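Local coordinates for prolyl endopeptidase (Myxococcus xanthus, PDB 2BKL), which probably hydrolyses oligopeptides as a serine protease of the S9A family, cutting after proline and far less readily after alanine, at residues L337-S342 and G487-A492; V362-N367 and M460-R465; Q419-S424 and K429-V434; D508-A513 and T544-L549; L527-G532 and L537-A542. All blocks are in the same frame, centred on the assembly; numbering follows the deposited sequence.

Contact 1: residues L337-S342 and G487-A492; sequences LKDATS and GEYGKA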
# COMPACT_ATOMS: atom_id res chain seq x y z
N LEU A 337 0.08 -0.24 -18.20
CA LEU A 337 -0.30 1.11 -17.86
C LEU A 337 0.11 2.03 -18.98
O LEU A 337 1.29 2.06 -19.35
CB LEU A 337 0.38 1.53 -16.57
CG LEU A 337 -0.37 2.44 -15.62
CD1 LEU A 337 -1.59 1.75 -15.04
CD2 LEU A 337 0.56 2.91 -14.49
N LYS A 338 -0.83 2.77 -19.54
CA LYS A 338 -0.59 3.77 -20.59
C LYS A 338 -0.98 5.10 -19.99
O LYS A 338 -2.16 5.32 -19.68
CB LYS A 338 -1.44 3.48 -21.85
CG LYS A 338 -1.18 2.10 -22.48
CD LYS A 338 -2.14 1.78 -23.65
CE LYS A 338 -2.07 2.82 -24.77
NZ LYS A 338 -2.98 2.40 -25.92
N ASP A 339 -0.00 5.99 -19.82
CA ASP A 339 -0.22 7.26 -19.12
C ASP A 339 -1.08 7.08 -17.86
O ASP A 339 -2.06 7.77 -17.66
CB ASP A 339 -0.83 8.30 -20.06
CG ASP A 339 0.12 8.73 -21.14
OD1 ASP A 339 1.28 9.05 -20.83
OD2 ASP A 339 -0.23 8.80 -22.34
N ALA A 340 -0.67 6.14 -17.02
CA ALA A 340 -1.28 5.91 -15.71
C ALA A 340 -2.68 5.31 -15.70
O ALA A 340 -3.31 5.28 -14.63
CB ALA A 340 -1.26 7.18 -14.87
N THR A 341 -3.16 4.84 -16.84
CA THR A 341 -4.43 4.15 -16.98
C THR A 341 -4.19 2.74 -17.49
O THR A 341 -3.44 2.52 -18.43
CB THR A 341 -5.30 4.96 -17.97
OG1 THR A 341 -5.57 6.26 -17.41
CG2 THR A 341 -6.65 4.33 -18.21
N SER A 342 -4.85 1.76 -16.91
CA SER A 342 -4.51 0.40 -17.27
C SER A 342 -5.27 -0.13 -18.48
O SER A 342 -6.37 0.31 -18.81
CB SER A 342 -4.61 -0.54 -16.10
OG SER A 342 -5.94 -0.66 -15.73
N GLY A 487 5.70 3.91 -10.16
CA GLY A 487 6.01 3.02 -11.27
C GLY A 487 5.31 3.34 -12.57
O GLY A 487 5.34 2.53 -13.47
N GLU A 488 4.72 4.52 -12.70
CA GLU A 488 3.74 4.73 -13.76
C GLU A 488 4.39 4.59 -15.12
O GLU A 488 3.74 4.06 -16.06
CB GLU A 488 3.02 6.05 -13.60
CG GLU A 488 2.06 6.10 -12.39
CD GLU A 488 2.65 6.59 -11.06
OE1 GLU A 488 3.90 6.55 -10.90
OE2 GLU A 488 1.85 7.05 -10.17
N TYR A 489 5.60 5.09 -15.27
CA TYR A 489 6.35 4.99 -16.53
C TYR A 489 7.53 4.03 -16.44
O TYR A 489 8.49 4.13 -17.21
CB TYR A 489 6.77 6.36 -17.02
CG TYR A 489 5.64 7.24 -17.43
CD1 TYR A 489 4.87 6.95 -18.52
CD2 TYR A 489 5.38 8.41 -16.77
CE1 TYR A 489 3.82 7.79 -18.92
CE2 TYR A 489 4.35 9.26 -17.15
CZ TYR A 489 3.58 8.96 -18.25
OH TYR A 489 2.58 9.81 -18.66
N GLY A 490 7.42 3.06 -15.54
CA GLY A 490 8.36 1.96 -15.44
C GLY A 490 9.57 2.30 -14.61
O GLY A 490 9.54 3.21 -13.76
N LYS A 491 10.66 1.56 -14.83
CA LYS A 491 11.82 1.61 -13.96
C LYS A 491 12.45 3.00 -13.90
O LYS A 491 12.91 3.42 -12.85
CB LYS A 491 12.85 0.56 -14.37
CG LYS A 491 14.14 0.60 -13.60
CD LYS A 491 15.14 -0.40 -14.19
CE LYS A 491 16.56 -0.19 -13.72
NZ LYS A 491 16.69 -0.34 -12.28
N ALA A 492 12.49 3.67 -15.04
CA ALA A 492 13.07 4.99 -15.10
C ALA A 492 12.32 5.99 -14.22
O ALA A 492 12.91 6.91 -13.70
CB ALA A 492 13.06 5.46 -16.53
O HOH W 1 1.82 4.71 -17.71

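Contact 2: residues V362-N367 and M460-R465; sequences VGAASN and MEANFR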
# COMPACT_ATOMS: atom_id res chain seq x y z
N VAL A 362 -13.23 4.86 -18.90
CA VAL A 362 -11.97 5.37 -18.41
C VAL A 362 -11.96 5.20 -16.89
O VAL A 362 -12.87 5.64 -16.18
CB VAL A 362 -11.79 6.86 -18.80
CG1 VAL A 362 -10.56 7.47 -18.13
CG2 VAL A 362 -11.70 6.98 -20.33
N GLY A 363 -10.94 4.50 -16.40
CA GLY A 363 -10.78 4.26 -14.98
C GLY A 363 -9.59 3.36 -14.73
O GLY A 363 -8.58 3.44 -15.40
N ALA A 364 -9.71 2.46 -13.74
CA ALA A 364 -8.64 1.54 -13.36
C ALA A 364 -9.16 0.11 -13.41
O ALA A 364 -10.16 -0.21 -12.82
CB ALA A 364 -8.09 1.83 -11.96
N ALA A 365 -8.43 -0.76 -14.07
CA ALA A 365 -8.78 -2.17 -14.17
C ALA A 365 -7.69 -3.04 -13.60
O ALA A 365 -6.51 -2.80 -13.90
CB ALA A 365 -9.04 -2.55 -15.60
N SER A 366 -8.04 -4.08 -12.85
CA SER A 366 -7.07 -5.07 -12.41
C SER A 366 -6.71 -6.00 -13.57
O SER A 366 -7.42 -6.07 -14.57
CB SER A 366 -7.63 -5.90 -11.25
OG SER A 366 -8.62 -6.82 -11.73
N ASN A 367 -5.65 -6.76 -13.39
CA ASN A 367 -5.37 -7.86 -14.28
C ASN A 367 -6.45 -8.92 -14.09
O ASN A 367 -7.17 -8.92 -13.09
CB ASN A 367 -3.97 -8.43 -14.04
CG ASN A 367 -3.39 -9.13 -15.25
OD1 ASN A 367 -3.99 -9.15 -16.29
ND2 ASN A 367 -2.19 -9.65 -15.13
N MET A 460 -0.30 5.59 -8.67
CA MET A 460 -1.55 6.24 -8.29
C MET A 460 -2.56 6.00 -9.38
O MET A 460 -2.39 6.44 -10.48
CB MET A 460 -1.36 7.76 -8.04
CG MET A 460 -0.25 8.11 -7.09
SD MET A 460 -0.56 7.61 -5.40
CE MET A 460 0.01 6.47 -5.32
N GLU A 461 -3.64 5.32 -9.03
CA GLU A 461 -4.64 4.96 -10.01
C GLU A 461 -5.98 5.54 -9.66
O GLU A 461 -6.21 5.99 -8.54
CB GLU A 461 -4.85 3.44 -10.05
CG GLU A 461 -3.67 2.58 -10.39
CD GLU A 461 -3.98 1.10 -10.12
OE1 GLU A 461 -5.15 0.78 -9.71
OE2 GLU A 461 -3.06 0.28 -10.32
N ALA A 462 -6.89 5.40 -10.61
CA ALA A 462 -8.29 5.85 -10.48
C ALA A 462 -9.17 4.90 -9.65
O ALA A 462 -10.17 4.30 -10.14
CB ALA A 462 -8.90 6.04 -11.90
N ASN A 463 -8.80 4.75 -8.39
CA ASN A 463 -9.57 4.01 -7.41
C ASN A 463 -10.81 4.85 -7.07
O ASN A 463 -10.78 6.08 -7.07
CB ASN A 463 -8.76 3.81 -6.11
CG ASN A 463 -7.61 2.79 -6.26
OD1 ASN A 463 -7.77 1.73 -6.87
ND2 ASN A 463 -6.45 3.13 -5.69
N PHE A 464 -11.92 4.19 -6.80
CA PHE A 464 -13.08 4.90 -6.26
C PHE A 464 -12.94 5.08 -4.76
O PHE A 464 -12.79 4.12 -4.00
CB PHE A 464 -14.39 4.17 -6.57
CG PHE A 464 -15.60 4.88 -6.02
CD1 PHE A 464 -16.04 6.05 -6.60
CD2 PHE A 464 -16.28 4.38 -4.90
CE1 PHE A 464 -17.15 6.72 -6.09
CE2 PHE A 464 -17.39 5.05 -4.38
CZ PHE A 464 -17.82 6.20 -4.97
N ARG A 465 -13.05 6.34 -4.33
CA ARG A 465 -13.06 6.66 -2.93
C ARG A 465 -14.32 7.47 -2.66
O ARG A 465 -14.43 8.61 -3.10
CB ARG A 465 -11.84 7.51 -2.56
CG ARG A 465 -10.52 6.77 -2.44
CD ARG A 465 -9.39 7.71 -1.93
NE ARG A 465 -8.09 7.06 -1.75
CZ ARG A 465 -7.34 7.09 -0.63
NH1 ARG A 465 -7.74 7.73 0.48
NH2 ARG A 465 -6.17 6.46 -0.62

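Contact 3: residues Q419-S424 and K429-V434; sequences QVFYAS and KVPMFV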
# COMPACT_ATOMS: atom_id res chain seq x y z
N GLN A 419 -7.42 14.38 -16.96
CA GLN A 419 -6.02 14.04 -16.87
C GLN A 419 -5.21 15.10 -17.57
O GLN A 419 -5.46 15.42 -18.77
CB GLN A 419 -5.70 12.68 -17.46
CG GLN A 419 -4.20 12.30 -17.25
CD GLN A 419 -3.84 10.90 -17.69
OE1 GLN A 419 -4.20 10.47 -18.81
NE2 GLN A 419 -3.16 10.18 -16.82
N VAL A 420 -4.28 15.67 -16.82
CA VAL A 420 -3.41 16.72 -17.29
C VAL A 420 -1.96 16.31 -17.14
O VAL A 420 -1.64 15.35 -16.42
CB VAL A 420 -3.68 18.04 -16.53
CG1 VAL A 420 -5.14 18.46 -16.72
CG2 VAL A 420 -3.32 17.94 -15.04
N PHE A 421 -1.09 17.04 -17.81
CA PHE A 421 0.33 16.84 -17.81
C PHE A 421 1.03 18.16 -17.57
O PHE A 421 0.86 19.10 -18.35
CB PHE A 421 0.78 16.16 -19.11
CG PHE A 421 0.05 14.91 -19.40
CD1 PHE A 421 0.49 13.72 -18.86
CD2 PHE A 421 -1.09 14.90 -20.16
CE1 PHE A 421 -0.19 12.54 -19.09
CE2 PHE A 421 -1.79 13.68 -20.37
CZ PHE A 421 -1.32 12.52 -19.81
N TYR A 422 1.83 18.24 -16.53
CA TYR A 422 2.51 19.50 -16.19
C TYR A 422 4.02 19.28 -16.16
O TYR A 422 4.50 18.16 -16.00
CB TYR A 422 2.01 20.06 -14.84
CG TYR A 422 2.31 19.20 -13.65
CD1 TYR A 422 1.45 18.20 -13.23
CD2 TYR A 422 3.51 19.35 -12.95
CE1 TYR A 422 1.77 17.39 -12.16
CE2 TYR A 422 3.81 18.55 -11.88
CZ TYR A 422 2.94 17.57 -11.49
OH TYR A 422 3.26 16.75 -10.43
N ALA A 423 4.79 20.33 -16.35
CA ALA A 423 6.24 20.25 -16.33
C ALA A 423 6.76 20.50 -14.94
O ALA A 423 6.39 21.47 -14.29
CB ALA A 423 6.84 21.25 -17.29
N SER A 424 7.63 19.60 -14.49
CA SER A 424 8.42 19.77 -13.28
C SER A 424 9.58 20.69 -13.54
O SER A 424 9.80 21.08 -14.68
CB SER A 424 8.91 18.40 -12.81
OG SER A 424 9.33 18.47 -11.47
N LYS A 429 7.52 15.78 -17.80
CA LYS A 429 6.07 15.88 -17.88
C LYS A 429 5.44 14.86 -16.95
O LYS A 429 5.61 13.65 -17.13
CB LYS A 429 5.60 15.69 -19.33
CG LYS A 429 6.37 16.50 -20.40
CD LYS A 429 6.45 17.99 -20.06
CE LYS A 429 7.21 18.78 -21.10
NZ LYS A 429 8.62 18.36 -21.28
N VAL A 430 4.73 15.37 -15.96
CA VAL A 430 4.16 14.54 -14.92
C VAL A 430 2.66 14.49 -15.08
O VAL A 430 2.03 15.55 -15.24
CB VAL A 430 4.50 15.12 -13.54
CG1 VAL A 430 3.89 14.22 -12.43
CG2 VAL A 430 6.00 15.29 -13.34
N PRO A 431 2.04 13.31 -15.06
CA PRO A 431 0.57 13.24 -15.10
C PRO A 431 -0.09 13.58 -13.78
O PRO A 431 0.49 13.39 -12.71
CB PRO A 431 0.27 11.80 -15.44
CG PRO A 431 1.60 11.14 -15.70
CD PRO A 431 2.65 11.97 -15.00
N MET A 432 -1.31 14.08 -13.87
CA MET A 432 -2.14 14.33 -12.70
C MET A 432 -3.60 14.15 -13.07
O MET A 432 -4.04 14.61 -14.15
CB MET A 432 -1.89 15.74 -12.14
CG MET A 432 -2.76 16.07 -10.96
SD MET A 432 -2.13 17.49 -9.98
CE MET A 432 -2.00 18.75 -11.18
N PHE A 433 -4.37 13.48 -12.22
CA PHE A 433 -5.83 13.44 -12.31
C PHE A 433 -6.45 14.57 -11.52
O PHE A 433 -6.00 14.87 -10.42
CB PHE A 433 -6.38 12.11 -11.79
CG PHE A 433 -5.89 10.89 -12.50
CD1 PHE A 433 -6.34 10.59 -13.78
CD2 PHE A 433 -5.02 9.99 -11.88
CE1 PHE A 433 -5.91 9.44 -14.45
CE2 PHE A 433 -4.62 8.84 -12.53
CZ PHE A 433 -5.04 8.57 -13.79
N VAL A 434 -7.47 15.20 -12.09
CA VAL A 434 -8.18 16.28 -11.42
C VAL A 434 -9.66 15.98 -11.47
O VAL A 434 -10.23 15.78 -12.55
CB VAL A 434 -7.86 17.67 -12.02
CG1 VAL A 434 -8.49 18.75 -11.15
CG2 VAL A 434 -6.36 17.90 -12.13

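Contact 4: residues D508-A513 and T544-L549; sequences DFHAAA and TQRPEL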
# COMPACT_ATOMS: atom_id res chain seq x y z
N ASP A 508 8.38 17.50 -8.19
CA ASP A 508 7.18 17.17 -8.93
C ASP A 508 5.93 17.60 -8.18
O ASP A 508 4.99 18.07 -8.78
CB ASP A 508 7.09 15.68 -9.24
CG ASP A 508 8.14 15.19 -10.21
OD1 ASP A 508 8.88 15.99 -10.84
OD2 ASP A 508 8.28 13.95 -10.35
N PHE A 509 5.91 17.45 -6.86
CA PHE A 509 4.72 17.81 -6.08
C PHE A 509 4.56 19.31 -5.95
O PHE A 509 3.45 19.81 -6.09
CB PHE A 509 4.82 17.16 -4.69
CG PHE A 509 3.51 16.98 -3.97
CD1 PHE A 509 2.46 16.26 -4.51
CD2 PHE A 509 3.33 17.51 -2.72
CE1 PHE A 509 1.29 16.05 -3.81
CE2 PHE A 509 2.14 17.30 -2.01
CZ PHE A 509 1.13 16.57 -2.58
N HIS A 510 5.66 20.03 -5.66
CA HIS A 510 5.56 21.48 -5.65
C HIS A 510 5.00 22.00 -7.01
O HIS A 510 4.18 22.90 -7.03
CB HIS A 510 6.88 22.16 -5.44
CG HIS A 510 7.55 21.89 -4.13
ND1 HIS A 510 6.94 22.10 -2.91
CD2 HIS A 510 8.83 21.51 -3.85
CE1 HIS A 510 7.80 21.83 -1.95
NE2 HIS A 510 8.95 21.46 -2.49
N ALA A 511 5.44 21.42 -8.12
CA ALA A 511 4.99 21.83 -9.44
C ALA A 511 3.52 21.52 -9.65
O ALA A 511 2.84 22.27 -10.36
CB ALA A 511 5.87 21.20 -10.51
N ALA A 512 3.00 20.44 -9.07
CA ALA A 512 1.56 20.15 -9.16
C ALA A 512 0.78 21.25 -8.44
O ALA A 512 -0.24 21.71 -8.96
CB ALA A 512 1.24 18.81 -8.54
N ALA A 513 1.25 21.65 -7.27
CA ALA A 513 0.60 22.71 -6.52
C ALA A 513 0.61 24.01 -7.28
O ALA A 513 -0.39 24.73 -7.31
CB ALA A 513 1.25 22.89 -5.16
N THR A 544 7.86 21.99 4.60
CA THR A 544 9.08 22.60 5.13
C THR A 544 9.88 23.32 4.05
O THR A 544 10.58 24.30 4.35
CB THR A 544 9.98 21.57 5.87
OG1 THR A 544 10.20 20.40 5.08
CG2 THR A 544 9.33 21.09 7.20
N GLN A 545 9.81 22.85 2.81
CA GLN A 545 10.52 23.50 1.69
C GLN A 545 9.85 24.73 1.13
O GLN A 545 10.51 25.74 0.85
CB GLN A 545 10.74 22.48 0.56
CG GLN A 545 11.69 21.38 0.97
CD GLN A 545 12.03 20.40 -0.13
OE1 GLN A 545 11.41 20.39 -1.20
NE2 GLN A 545 13.01 19.54 0.14
N ARG A 546 8.54 24.65 0.92
CA ARG A 546 7.78 25.69 0.25
C ARG A 546 6.45 25.90 0.94
O ARG A 546 5.39 25.72 0.35
CB ARG A 546 7.55 25.33 -1.22
CG ARG A 546 8.83 25.15 -2.01
CD ARG A 546 9.43 26.39 -2.48
NE ARG A 546 8.57 27.20 -3.36
CZ ARG A 546 8.28 26.97 -4.65
NH1 ARG A 546 8.70 25.92 -5.33
NH2 ARG A 546 7.52 27.87 -5.28
N PRO A 547 6.49 26.31 2.20
CA PRO A 547 5.26 26.48 2.98
C PRO A 547 4.27 27.46 2.33
O PRO A 547 3.05 27.27 2.48
CB PRO A 547 5.77 26.98 4.34
CG PRO A 547 7.12 27.57 4.05
CD PRO A 547 7.69 26.68 2.99
N GLU A 548 4.77 28.45 1.61
CA GLU A 548 3.94 29.45 0.97
C GLU A 548 3.03 28.93 -0.12
O GLU A 548 2.10 29.62 -0.50
CB GLU A 548 4.82 30.60 0.45
CG GLU A 548 5.61 30.30 -0.81
CD GLU A 548 6.89 29.47 -0.62
OE1 GLU A 548 7.28 29.09 0.51
OE2 GLU A 548 7.57 29.24 -1.65
N LEU A 549 3.27 27.73 -0.61
CA LEU A 549 2.40 27.16 -1.66
C LEU A 549 1.11 26.53 -1.13
O LEU A 549 0.22 26.23 -1.92
CB LEU A 549 3.14 26.09 -2.47
CG LEU A 549 4.35 26.48 -3.28
CD1 LEU A 549 4.96 25.29 -4.00
CD2 LEU A 549 4.00 27.56 -4.29
O HOH W 2 0.36 26.63 -4.79

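Contact 5: residues L527-G532 and L537-A542; sequences LAIYGG and LLVGAA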
# COMPACT_ATOMS: atom_id res chain seq x y z
N LEU A 527 -5.61 25.65 -0.77
CA LEU A 527 -5.02 24.39 -1.19
C LEU A 527 -4.52 23.59 -0.01
O LEU A 527 -3.71 24.07 0.77
CB LEU A 527 -3.85 24.66 -2.16
CG LEU A 527 -3.05 23.44 -2.65
CD1 LEU A 527 -3.94 22.50 -3.42
CD2 LEU A 527 -1.85 23.85 -3.47
N ALA A 528 -4.96 22.35 0.07
CA ALA A 528 -4.46 21.38 1.05
C ALA A 528 -3.73 20.25 0.34
O ALA A 528 -4.06 19.87 -0.78
CB ALA A 528 -5.61 20.83 1.87
N ILE A 529 -2.74 19.69 1.03
CA ILE A 529 -2.06 18.48 0.59
C ILE A 529 -2.22 17.38 1.60
O ILE A 529 -2.29 17.62 2.81
CB ILE A 529 -0.59 18.74 0.28
CG1 ILE A 529 0.18 19.39 1.44
CG2 ILE A 529 -0.47 19.54 -1.01
CD1 ILE A 529 1.65 19.51 1.22
N TYR A 530 -2.28 16.16 1.10
CA TYR A 530 -2.46 14.95 1.90
C TYR A 530 -1.48 13.89 1.43
O TYR A 530 -1.33 13.66 0.23
CB TYR A 530 -3.90 14.36 1.79
CG TYR A 530 -4.06 13.05 2.60
CD1 TYR A 530 -3.57 11.83 2.12
CD2 TYR A 530 -4.60 13.04 3.85
CE1 TYR A 530 -3.67 10.66 2.86
CE2 TYR A 530 -4.73 11.86 4.59
CZ TYR A 530 -4.24 10.69 4.10
OH TYR A 530 -4.38 9.53 4.86
N GLY A 531 -0.86 13.21 2.39
CA GLY A 531 -0.12 12.01 2.08
C GLY A 531 0.04 11.15 3.31
O GLY A 531 0.04 11.67 4.41
N GLY A 532 0.22 9.86 3.10
CA GLY A 532 0.50 8.94 4.21
C GLY A 532 1.76 8.06 4.03
O GLY A 532 1.98 7.66 2.86
N LEU A 537 6.05 11.61 4.46
CA LEU A 537 7.33 12.22 4.17
C LEU A 537 7.15 13.29 3.09
O LEU A 537 7.64 14.41 3.22
CB LEU A 537 8.32 11.14 3.71
CG LEU A 537 9.61 11.62 3.09
CD1 LEU A 537 10.40 12.48 4.06
CD2 LEU A 537 10.42 10.46 2.63
N LEU A 538 6.43 12.93 2.02
CA LEU A 538 6.16 13.86 0.93
C LEU A 538 5.60 15.18 1.40
O LEU A 538 6.13 16.24 1.08
CB LEU A 538 5.19 13.24 -0.07
CG LEU A 538 4.64 14.19 -1.13
CD1 LEU A 538 5.75 14.66 -2.06
CD2 LEU A 538 3.56 13.46 -1.90
N VAL A 539 4.53 15.13 2.18
CA VAL A 539 3.89 16.39 2.60
C VAL A 539 4.69 17.14 3.66
O VAL A 539 4.64 18.36 3.72
CB VAL A 539 2.38 16.24 2.96
CG1 VAL A 539 1.63 15.71 1.78
CG2 VAL A 539 2.16 15.38 4.19
N GLY A 540 5.43 16.42 4.50
CA GLY A 540 6.35 17.06 5.41
C GLY A 540 7.47 17.80 4.72
O GLY A 540 7.83 18.93 5.12
N ALA A 541 8.02 17.21 3.65
CA ALA A 541 9.04 17.84 2.83
C ALA A 541 8.44 19.06 2.11
O ALA A 541 9.02 20.12 2.07
CB ALA A 541 9.62 16.83 1.85
N ALA A 542 7.24 18.89 1.58
CA ALA A 542 6.61 19.97 0.83
C ALA A 542 6.40 21.17 1.75
O ALA A 542 6.72 22.30 1.38
CB ALA A 542 5.32 19.51 0.23

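Contact 1: residues L337-S342 and G487-A492
Asp339 and Tyr489 are brought together by nearly equal first torsions: chi1 is -68° in the aspartate and -67° in the tyrosine, each placing CG anti to the carbonyl carbon. The Tyr489 hydroxyl donates to the carboxylate, with OH 2.6 Å from Asp339 OD1. The oxygen sits at the ring edge, in its plane, and is met on its anti lone pair; carboxylate and ring planes stand 78° apart. Asp339 lies in a type I' turn joining two strands of a propeller blade, whereas Tyr489 lies in a type I turn of the catalytic domain. Beside the polar pair, Leu337 CD2 rests 3.7 Å from Glu488 O, and Ala340 CB approaches Glu488 CG at 4.3 Å. The Glu488 carboxylate leads elsewhere, OE2 bonding to Asn482 ND2 and Met460 N. A water bridges the turns: it accepts from Ala340 N at 3.0 Å, donates to Glu488 O at 2.6 Å, and bonds weakly to Leu337 O. Glu488 O also meets Ser321 OG. Between these two turns the domains are tied directly by one short hydroxyl-carboxylate bond and through a shared water, and the aspartate's negative charge would be expected to polarise the tyrosine O-H.

Contact 2: residues V362-N367 and M460-R465
Ala364 and Ala462 make the close part of this contact. The Ala364 methyl points at the 460-465 loop and lies 3.7 Å from Ala462 O, with the two CB atoms 4.3 Å apart. Ala462 in turn sets its methyl against the backbone of Gly363, its CB 4.0 Å from Gly363 C, where the glycine leaves its main chain bare to pack on. Small groups thus meet backbone on both sides. Ala462 is the centre of an inverse gamma turn, closed by Asn463 N donating to Glu461 O at 2.9 Å, and this bend pushes the alanine toward the strand. Strand 364-365 is an edge strand of a four-stranded antiparallel sheet, one blade of the beta-propeller, while the loop belongs to the catalytic domain and runs on to helix 469-473. Thr382 of strand 376-383, the next strand of the same blade, supplies a hydroxyl that bonds Ala462 O, adding a polar tie beside the methyl contacts. Toward the looser side comes Glu461, partly exposed to solvent. With CG anti to the carbonyl carbon (chi1 -60°) and the chain extended beyond it, the side chain reaches along the strand until OE1 passes 3.8 Å from Ala364 CB, a van der Waals approach. Asn463 is exposed; its CB turns away from the strand, though its side-chain end comes back nearer without touching.

Contact 3: residues Q419-S424 and K429-V434
Tyr422 and Val430 form the apolar centre of this hairpin. At chi1 65° the tyrosine CG sits between its backbone N and carbonyl carbon, which swings the ring across to the partner strand; Val430 CB then lies over one face, 3.9 Å from the centroid, in a CH-pi contact. Met432 brings CB to the ring's edge, while its SD makes an oblique Met-aromatic contact 5.5 Å from the Tyr422 centroid. Beside them Val420 CG2 packs on Met432 CB at 3.9 Å. On the other face of the sheet, Phe421 CE1 touches Pro431 CB at 3.8 Å, and the Gln419 amide runs alongside the Phe433 ring, their planes 10° apart. Antiparallel backbone bonds join Val420 with Met432 and Tyr422 with Val430, each pair bonded both ways; the shortest is Val430 N to Tyr422 O, 2.8 Å. At the polar rim, Gln419 NE2 reaches Asp339 O of the propeller domain. Tyr422 OH bonds to Asp508 O, and Ser424 OG to Asp508 OD1, so helix 503-518 lies against the Tyr422 face. Strand 415-423 is the edge of the eight-stranded sheet; strand 429-437 is next in it, with 477-481 antiparallel on its other side.

Contact 4: residues D508-A513 and T544-L549
His510 and Gln545 supply the direct hydrogen bond between helix 508-513 and the 544-549 segment. His510 NE2 donates to Gln545 OE1 at 3.0 Å, nearly straight at 170°; the oxygen lies in the imidazole plane, and the donor falls in the amide's carbonyl plane, on a lone pair. Both partners have further bonds, His510 ND1 with Tyr550 OH and Gln545 NE2 with Gln503 OE1, so the ring is fixed from its two nitrogens. A CH-pi contact comes next. Arg546 CG stands over one face of the His510 ring, 3.6 Å from the centroid and somewhat toward the rim. The arginine chain bends at chi2 and chi3 (-82° and -60°), folding the guanidinium back beside the imidazole instead of extending past it. Apolar packing falls to Leu549, whose CD1 lies 3.9 Å from His510 CB and also lies over one face of the Arg546 guanidinium. Ionic pairs hold that guanidinium: NE binds Glu548 OE2 at 2.8 Å, and NH2 forms a salt bridge with Glu514. A water links the backbones, donating to Leu549 O at 2.9 Å and weakly to Ala513 O. Here the end of helix 534-545 meets the flank of helix 503-518 in the alpha/beta-hydrolase domain. The bond to Gln545 shows that NE2 carries a hydrogen but leaves the charge of His510 unsettled; Glu548 and Glu514 would be expected to offset the positive charge of Arg546, whose NH1 stands 4.9 Å from His510 ND1.

Contact 5: residues L527-G532 and L537-A542
Strand 527-532 and helix 537-542 pass with their axes 7.0 Å apart and their directions at 140°, and the backbones come nearest at Gly531 and Val539, CA to CA 6.0 Å. That closeness rests on Gly531, which offers bare main chain to the helix. Val539 fills the approach: its CG1 lies 3.6 Å from Gly531 N and equally close to Tyr530 C, so a single methyl presses on the peptide joining those two residues. Ile529, two residues before Gly531 in the strand, supplies the other half. Its CG1 stands between the backbone N and the carbonyl carbon (chi1 54°), which sends CD1 toward the helix, where it lodges 3.8 Å from Val539 CB and 3.8 Å from Ala542 CB. The Ile529 and Val539 side chains run antiparallel, each reaching past the other toward the opposite backbone. Strand, turn and helix fit the nucleophile elbow of the alpha/beta-hydrolase fold: Gly531, Ser533 and Gly535 match its GxSxG pattern, and Ser533, probably the nucleophile, lines the pocket of the bound benzyloxycarbonyl-alanyl-proline. The same elements open a beta-alpha-beta unit that goes on to strand 552-556, against which Val539 also packs, through Val553 and Cys555. Tyr530 points away from the helix and touches Val554 and Ala556 of that strand. Behind Ile529 stand Phe509 of helix 503-518 and Leu450 of the neighbouring strand 448-451.

Overall arrangement
Contacts 1 and 2 join the propeller to the catalytic domain, their centres about 13 Å apart, and they touch through Ser342 with Ala365 and Glu488 with Met460. Along the chain, contact 3 falls within the spans of both, and its hairpin, about 13 Å from contact 1 by centres, begins the eight-stranded sheet. Contacts 4 and 5 follow inside the alpha/beta-hydrolase domain, their centres about 9 Å apart, sharing helix 534-545; contact 5 falls within the span of contact 4. Contact 3 meets contact 4 at Asp508 and shares its sheet with contact 5. Contacts 1, 3, 4 and 5 touch in succession from the domain interface to the strand and helix of the probable nucleophile elbow.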